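Local coordinates for uncharacterized protein (Staphylococcus aureus subsp. aureus Mu50, PDB 4QPV) that is of unknown function but belongs to the DUF1672 family and has a unique fold with a kinked-helix-beta-beta-beta repeat, at residues V28-A36 and I269-S277; H88-I96 and L121-R132. All coordinates share one frame; numbering follows the deposited sequence. Where two conformers were deposited one is given.

Contact 1 (V28-A36 and I269-S277)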
# COMPACT_ATOMS: atom_id res chain seq x y z
N VAL A 28 5.88 15.22 2.85
CA VAL A 28 5.48 14.91 1.48
C VAL A 28 6.55 14.00 0.80
O VAL A 28 6.55 13.86 -0.42
CB VAL A 28 5.14 16.18 0.63
CG1 VAL A 28 3.91 16.90 1.20
CG2 VAL A 28 6.34 17.13 0.49
N GLY A 29 7.41 13.36 1.60
CA GLY A 29 8.44 12.46 1.07
C GLY A 29 9.82 13.07 0.94
O GLY A 29 10.73 12.43 0.41
N GLN A 30 10.01 14.32 1.44
CA GLN A 30 11.33 14.97 1.33
C GLN A 30 12.34 14.19 2.20
O GLN A 30 12.02 13.80 3.32
CB GLN A 30 11.29 16.48 1.67
CG GLN A 30 10.80 16.82 3.08
CD GLN A 30 9.30 17.04 3.16
OE1 GLN A 30 8.49 16.12 2.97
NE2 GLN A 30 8.89 18.25 3.51
N GLY A 31 13.48 13.85 1.62
CA GLY A 31 14.50 13.09 2.33
C GLY A 31 14.33 11.58 2.27
O GLY A 31 15.19 10.86 2.77
N PHE A 32 13.23 11.07 1.66
CA PHE A 32 13.01 9.62 1.55
C PHE A 32 14.15 8.97 0.80
O PHE A 32 14.50 9.38 -0.32
CB PHE A 32 11.67 9.29 0.86
CG PHE A 32 11.47 7.81 0.57
CD1 PHE A 32 11.39 6.89 1.61
CD2 PHE A 32 11.37 7.34 -0.73
CE1 PHE A 32 11.18 5.52 1.35
CE2 PHE A 32 11.17 5.99 -1.00
CZ PHE A 32 11.09 5.08 0.05
N GLN A 33 14.79 7.99 1.45
CA GLN A 33 15.93 7.31 0.83
C GLN A 33 16.12 5.90 1.37
O GLN A 33 16.70 5.76 2.45
CB GLN A 33 17.25 8.12 1.03
CG GLN A 33 18.49 7.54 0.31
CD GLN A 33 18.22 7.29 -1.16
OE1 GLN A 33 18.05 6.15 -1.61
NE2 GLN A 33 18.08 8.34 -1.92
N PRO A 34 15.76 4.85 0.61
CA PRO A 34 16.09 3.48 1.04
C PRO A 34 17.62 3.28 1.14
O PRO A 34 18.38 4.04 0.51
CB PRO A 34 15.49 2.61 -0.08
CG PRO A 34 14.39 3.46 -0.67
CD PRO A 34 15.03 4.82 -0.68
N PRO A 35 18.12 2.31 1.94
CA PRO A 35 19.58 2.08 2.00
C PRO A 35 20.17 1.97 0.58
O PRO A 35 19.64 1.20 -0.22
CB PRO A 35 19.69 0.78 2.79
CG PRO A 35 18.46 0.72 3.63
CD PRO A 35 17.39 1.31 2.76
N ALA A 36 21.18 2.81 0.26
CA ALA A 36 21.76 2.86 -1.10
C ALA A 36 23.13 3.55 -1.18
O ALA A 36 23.47 4.37 -0.32
CB ALA A 36 20.80 3.62 -2.02
N ILE A 269 6.93 11.50 11.85
CA ILE A 269 7.29 10.48 10.87
C ILE A 269 8.77 10.62 10.55
O ILE A 269 9.28 11.73 10.42
CB ILE A 269 6.39 10.52 9.59
CG1 ILE A 269 6.60 9.27 8.67
CG2 ILE A 269 6.54 11.83 8.79
CD1 ILE A 269 6.09 7.90 9.25
N ASN A 270 9.45 9.48 10.46
CA ASN A 270 10.87 9.45 10.09
C ASN A 270 10.97 9.82 8.60
O ASN A 270 10.38 9.12 7.78
CB ASN A 270 11.44 8.06 10.38
CG ASN A 270 12.92 7.98 10.20
OD1 ASN A 270 13.44 8.01 9.09
ND2 ASN A 270 13.63 7.84 11.29
N THR A 271 11.69 10.88 8.25
CA THR A 271 11.73 11.37 6.86
C THR A 271 12.46 10.44 5.89
O THR A 271 12.01 10.28 4.75
CB THR A 271 12.30 12.80 6.77
OG1 THR A 271 13.62 12.82 7.32
CG2 THR A 271 11.42 13.83 7.49
N LYS A 272 13.59 9.86 6.32
CA LYS A 272 14.40 8.98 5.47
C LYS A 272 13.72 7.62 5.30
O LYS A 272 13.78 7.04 4.22
CB LYS A 272 15.81 8.82 6.07
CG LYS A 272 16.82 8.15 5.16
CD LYS A 272 18.15 7.90 5.89
CE LYS A 272 19.25 7.52 4.93
NZ LYS A 272 20.53 7.23 5.65
N ARG A 273 13.10 7.12 6.38
CA ARG A 273 12.45 5.81 6.44
C ARG A 273 11.06 5.94 7.05
O ARG A 273 10.88 5.59 8.21
CB ARG A 273 13.31 4.84 7.30
CG ARG A 273 14.76 4.70 6.85
CD ARG A 273 14.88 3.82 5.61
NE ARG A 273 16.08 4.19 4.87
CZ ARG A 273 17.31 3.81 5.20
NH1 ARG A 273 17.50 2.97 6.21
NH2 ARG A 273 18.35 4.22 4.49
N PRO A 274 10.05 6.41 6.26
CA PRO A 274 8.70 6.66 6.81
C PRO A 274 7.88 5.39 7.00
O PRO A 274 6.79 5.25 6.43
CB PRO A 274 8.08 7.59 5.76
CG PRO A 274 8.70 7.15 4.47
CD PRO A 274 10.14 6.84 4.84
N ASN A 275 8.38 4.50 7.84
CA ASN A 275 7.78 3.19 8.11
C ASN A 275 6.87 3.25 9.35
O ASN A 275 7.35 3.22 10.49
CB ASN A 275 8.90 2.14 8.28
CG ASN A 275 8.41 0.72 8.39
OD1 ASN A 275 7.22 0.45 8.59
ND2 ASN A 275 9.32 -0.24 8.24
N TYR A 276 5.55 3.28 9.12
CA TYR A 276 4.58 3.33 10.21
C TYR A 276 4.68 2.12 11.15
O TYR A 276 4.46 2.27 12.35
CB TYR A 276 3.15 3.43 9.64
CG TYR A 276 2.13 3.86 10.67
CD1 TYR A 276 1.86 5.20 10.91
CD2 TYR A 276 1.40 2.91 11.39
CE1 TYR A 276 0.92 5.60 11.87
CE2 TYR A 276 0.45 3.29 12.34
CZ TYR A 276 0.23 4.64 12.58
OH TYR A 276 -0.70 5.01 13.52
N SER A 277 5.00 0.92 10.61
CA SER A 277 5.06 -0.31 11.43
C SER A 277 6.13 -0.25 12.52
O SER A 277 6.04 -1.04 13.47
CB SER A 277 5.27 -1.53 10.54
OG SER A 277 6.62 -1.61 10.11

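Contact 2 (H88-I96 and L121-R132)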
# COMPACT_ATOMS: atom_id res chain seq x y z
N HIS A 88 -8.81 -0.51 -14.34
CA HIS A 88 -10.03 -1.34 -14.23
C HIS A 88 -10.42 -1.49 -12.73
O HIS A 88 -10.77 -2.57 -12.26
CB HIS A 88 -9.84 -2.72 -14.91
CG HIS A 88 -9.73 -2.66 -16.41
ND1 HIS A 88 -8.58 -2.23 -17.04
CD2 HIS A 88 -10.63 -3.04 -17.35
CE1 HIS A 88 -8.82 -2.33 -18.34
NE2 HIS A 88 -10.04 -2.82 -18.58
N ASP A 89 -10.31 -0.37 -11.98
CA ASP A 89 -10.57 -0.22 -10.54
C ASP A 89 -9.64 -1.06 -9.66
O ASP A 89 -9.91 -1.19 -8.46
CB ASP A 89 -12.04 -0.48 -10.19
CG ASP A 89 -12.96 0.68 -10.53
OD1 ASP A 89 -12.46 1.83 -10.56
OD2 ASP A 89 -14.17 0.44 -10.73
N ILE A 90 -8.54 -1.62 -10.23
CA ILE A 90 -7.51 -2.30 -9.43
C ILE A 90 -6.55 -1.17 -9.01
O ILE A 90 -5.90 -0.56 -9.86
CB ILE A 90 -6.82 -3.46 -10.21
CG1 ILE A 90 -7.87 -4.60 -10.51
CG2 ILE A 90 -5.58 -3.99 -9.45
CD1 ILE A 90 -7.52 -5.43 -11.64
N VAL A 91 -6.51 -0.88 -7.70
CA VAL A 91 -5.74 0.25 -7.18
C VAL A 91 -4.72 -0.21 -6.14
O VAL A 91 -5.08 -0.83 -5.14
CB VAL A 91 -6.66 1.36 -6.59
CG1 VAL A 91 -5.84 2.56 -6.07
CG2 VAL A 91 -7.73 1.80 -7.61
N PHE A 92 -3.44 0.13 -6.37
CA PHE A 92 -2.36 -0.19 -5.42
C PHE A 92 -1.13 0.63 -5.73
O PHE A 92 -1.02 1.23 -6.81
CB PHE A 92 -1.98 -1.71 -5.44
CG PHE A 92 -1.42 -2.23 -6.76
CD1 PHE A 92 -0.07 -2.06 -7.08
CD2 PHE A 92 -2.26 -2.82 -7.71
CE1 PHE A 92 0.43 -2.49 -8.32
CE2 PHE A 92 -1.74 -3.30 -8.92
CZ PHE A 92 -0.40 -3.14 -9.22
N ASN A 93 -0.22 0.63 -4.76
CA ASN A 93 1.13 1.17 -4.89
C ASN A 93 2.08 0.03 -4.62
O ASN A 93 1.81 -0.80 -3.75
CB ASN A 93 1.39 2.35 -3.97
CG ASN A 93 0.80 3.61 -4.52
OD1 ASN A 93 -0.43 3.75 -4.64
ND2 ASN A 93 1.65 4.55 -4.90
N ALA A 94 3.16 -0.04 -5.40
CA ALA A 94 4.13 -1.11 -5.26
C ALA A 94 5.48 -0.60 -5.68
O ALA A 94 5.57 0.53 -6.18
CB ALA A 94 3.71 -2.29 -6.16
N SER A 95 6.53 -1.40 -5.48
CA SER A 95 7.86 -1.03 -5.96
C SER A 95 8.60 -2.25 -6.44
O SER A 95 8.32 -3.38 -6.01
CB SER A 95 8.66 -0.28 -4.89
OG SER A 95 9.18 -1.16 -3.91
N ILE A 96 9.55 -2.02 -7.35
CA ILE A 96 10.36 -3.08 -7.92
C ILE A 96 11.83 -2.64 -7.93
O ILE A 96 12.10 -1.55 -8.44
CB ILE A 96 9.85 -3.50 -9.34
CG1 ILE A 96 10.65 -4.67 -9.94
CG2 ILE A 96 9.75 -2.32 -10.33
CD1 ILE A 96 10.41 -6.04 -9.30
N LEU A 121 5.33 -9.59 -4.00
CA LEU A 121 4.87 -8.61 -4.99
C LEU A 121 3.51 -9.00 -5.52
O LEU A 121 2.65 -8.14 -5.65
CB LEU A 121 5.89 -8.48 -6.14
CG LEU A 121 5.57 -7.39 -7.15
CD1 LEU A 121 5.55 -5.98 -6.49
CD2 LEU A 121 6.54 -7.44 -8.30
N VAL A 122 3.29 -10.30 -5.80
CA VAL A 122 1.97 -10.78 -6.22
C VAL A 122 0.92 -10.37 -5.16
O VAL A 122 -0.12 -9.83 -5.53
CB VAL A 122 1.95 -12.30 -6.50
CG1 VAL A 122 0.53 -12.83 -6.61
CG2 VAL A 122 2.73 -12.62 -7.79
N GLY A 123 1.22 -10.59 -3.87
CA GLY A 123 0.32 -10.22 -2.77
C GLY A 123 0.03 -8.73 -2.72
O GLY A 123 -1.10 -8.31 -2.48
N THR A 124 1.05 -7.90 -3.03
CA THR A 124 0.94 -6.44 -3.09
C THR A 124 -0.04 -6.05 -4.23
O THR A 124 -0.90 -5.21 -4.04
CB THR A 124 2.34 -5.85 -3.25
OG1 THR A 124 3.01 -5.99 -1.99
CG2 THR A 124 2.33 -4.40 -3.66
N VAL A 125 0.11 -6.67 -5.40
CA VAL A 125 -0.76 -6.40 -6.54
C VAL A 125 -2.18 -6.87 -6.20
O VAL A 125 -3.13 -6.15 -6.47
CB VAL A 125 -0.19 -7.09 -7.79
CG1 VAL A 125 -1.21 -7.13 -8.93
CG2 VAL A 125 1.11 -6.40 -8.24
N LEU A 126 -2.30 -8.05 -5.57
CA LEU A 126 -3.59 -8.63 -5.21
C LEU A 126 -4.36 -7.78 -4.18
O LEU A 126 -5.59 -7.86 -4.15
CB LEU A 126 -3.46 -10.09 -4.76
CG LEU A 126 -3.12 -11.07 -5.89
CD1 LEU A 126 -3.02 -12.47 -5.37
CD2 LEU A 126 -4.11 -10.96 -7.05
N SER A 127 -3.67 -6.93 -3.39
CA SER A 127 -4.33 -5.99 -2.48
C SER A 127 -5.24 -5.07 -3.32
O SER A 127 -6.34 -4.69 -2.89
CB SER A 127 -3.30 -5.19 -1.70
OG SER A 127 -3.88 -4.09 -1.01
N GLY A 128 -4.78 -4.74 -4.54
CA GLY A 128 -5.51 -3.90 -5.48
C GLY A 128 -6.77 -4.60 -5.99
O GLY A 128 -7.79 -3.96 -6.23
N PHE A 129 -6.71 -5.94 -6.12
CA PHE A 129 -7.85 -6.76 -6.53
C PHE A 129 -8.87 -6.83 -5.39
O PHE A 129 -10.08 -6.75 -5.63
CB PHE A 129 -7.39 -8.17 -6.92
CG PHE A 129 -6.77 -8.34 -8.29
CD1 PHE A 129 -5.56 -7.72 -8.60
CD2 PHE A 129 -7.35 -9.17 -9.24
CE1 PHE A 129 -4.96 -7.90 -9.86
CE2 PHE A 129 -6.77 -9.34 -10.50
CZ PHE A 129 -5.56 -8.73 -10.79
N GLU A 130 -8.36 -6.92 -4.14
CA GLU A 130 -9.18 -6.93 -2.93
C GLU A 130 -9.89 -5.59 -2.78
O GLU A 130 -11.07 -5.57 -2.43
CB GLU A 130 -8.36 -7.27 -1.68
CG GLU A 130 -7.91 -8.72 -1.60
CD GLU A 130 -8.96 -9.82 -1.52
OE1 GLU A 130 -10.17 -9.51 -1.44
OE2 GLU A 130 -8.56 -11.01 -1.48
N TYR A 131 -9.19 -4.49 -3.13
CA TYR A 131 -9.81 -3.16 -3.10
C TYR A 131 -11.00 -3.13 -4.05
O TYR A 131 -12.09 -2.76 -3.63
CB TYR A 131 -8.81 -2.06 -3.47
CG TYR A 131 -9.50 -0.73 -3.68
CD1 TYR A 131 -10.05 -0.02 -2.61
CD2 TYR A 131 -9.68 -0.22 -4.97
CE1 TYR A 131 -10.71 1.20 -2.81
CE2 TYR A 131 -10.34 1.00 -5.18
CZ TYR A 131 -10.84 1.70 -4.10
OH TYR A 131 -11.47 2.90 -4.31
N ARG A 132 -10.79 -3.52 -5.32
CA ARG A 132 -11.88 -3.54 -6.30
C ARG A 132 -13.05 -4.42 -5.83
O ARG A 132 -14.19 -3.97 -5.89
CB ARG A 132 -11.37 -4.03 -7.66
CG ARG A 132 -12.47 -4.06 -8.70
CD ARG A 132 -11.96 -4.54 -10.03
NE ARG A 132 -13.05 -4.61 -10.99
CZ ARG A 132 -12.95 -5.09 -12.22
NH1 ARG A 132 -11.78 -5.53 -12.67
NH2 ARG A 132 -14.01 -5.14 -13.02

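Contact 1 (V28-A36 and I269-S277)
Phe32 and Gln33 lie against Thr271, Lys272 and Pro274 in the tight part of this loop-to-loop contact. Gln33 N gives a nearly straight hydrogen bond to Lys272 O, 3.1 Å with 175° at the hydrogen, and it arrives on a lone pair of the carbonyl. Just before it, Thr271 O receives a CA-H...O contact from Phe32 CA, and Lys272 CA-H returns one to Gly31 O. The Phe32 ring, placed by a chi1 of 173° with CG anti to the backbone N, meets Pro274 with its edge: Phe32 CD1 is 3.5 Å from Pro274 CD. Tyr27 and Thr165 also touch both of these side chains.

The outer side faces solvent more: Pro35 and the extended Lys272 are exposed, yet Arg273 is still firmly bonded. It bends at chi2 (-76°) and grips Gln33 O side-on. Arg273 NE and Arg273 NH2 both donate to Gln33 O at 3.0 Å, and that oxygen lies in the guanidinium plane. The Pro35 ring lies over one face of the same group, with Pro35 CD 3.5 Å from Arg273 CZ. At the base of the arginine, Arg273 N bonds to Asn270 OD1 in an Asx motif.

The polar chemistry is thus directed at backbone atoms: Gln33 uses its N and its O, and the guanidinium is fixed in position by two bonds at its edge and a proline on its face.

Contact 2 (H88-I96 and L121-R132)
This is a buried strand-on-helix packing, in which edge strand 90-98, one of the two outer strands of a three-stranded antiparallel sheet, lies on helix 116-133. The two segments run roughly antiparallel, with axes 6.0 Å apart at closest approach and an angle of 141°. No hydrogen bond joins them, and the contact is mainly apolar.

The closest point is at Gly128. Gly128 CA sits 3.1 Å from Val91 O, in a CA-H...O contact. That oxygen is buried and has no conventional partner. Gly128 has no side chain, consistent with this close approach of the backbones between Phe92 and Ile90.

Phe92 has chi1 at 63°, with CG between the backbone N and the carbonyl carbon. This lays one ring face over Val125, whose CA is 4.0 Å from the ring centroid, and Gly128 CA lies at the ring edge. Next along the helix comes Phe129; Ile90 CD1 of the strand stands over one ring face, and Leu126 CD2 covers the opposite face. Val91 and Tyr131 lie side by side, with Val91 CG2 3.7 Å from Tyr131 CE2. Toward the other end, Ala94 CB meets Thr124 CG2 at 3.6 Å, and Leu121 reaches Ala94 CB with CD1.

Arg132 runs extended past Asp89, and His88 O lies over one face of its guanidinium without a hydrogen bond. The charged end is held by Asp199, Glu197 O and Ile195 O.

Beyond the pair, helix 48-63 touches Ala94 and Leu121, and helix 184-190 packs on Val125 and Leu126. Strand 78-87 hydrogen-bonds along one edge of strand 90-98, and Asn93 has a backbone bond with Gly169.

From the N terminus the chain forms strand 21-23 and then enters the loop 28-36, the first half of contact 1. Its partner, 269-277, comes 233 residues later, so contact 1 closes a very long loop and ties the N-terminal region to the loop after strand 268-270. Contact 2 falls entirely within that loop. It closes a short loop of its own, with 24 residues between segments 88-96 and 121-132, and joins the three-stranded sheet to the helix that follows it. The two contacts are therefore nested and do not cross. The centres of contact 1 and contact 2 are about 22 Å apart. Contact 1 lies near the surface, while contact 2 is in the interior.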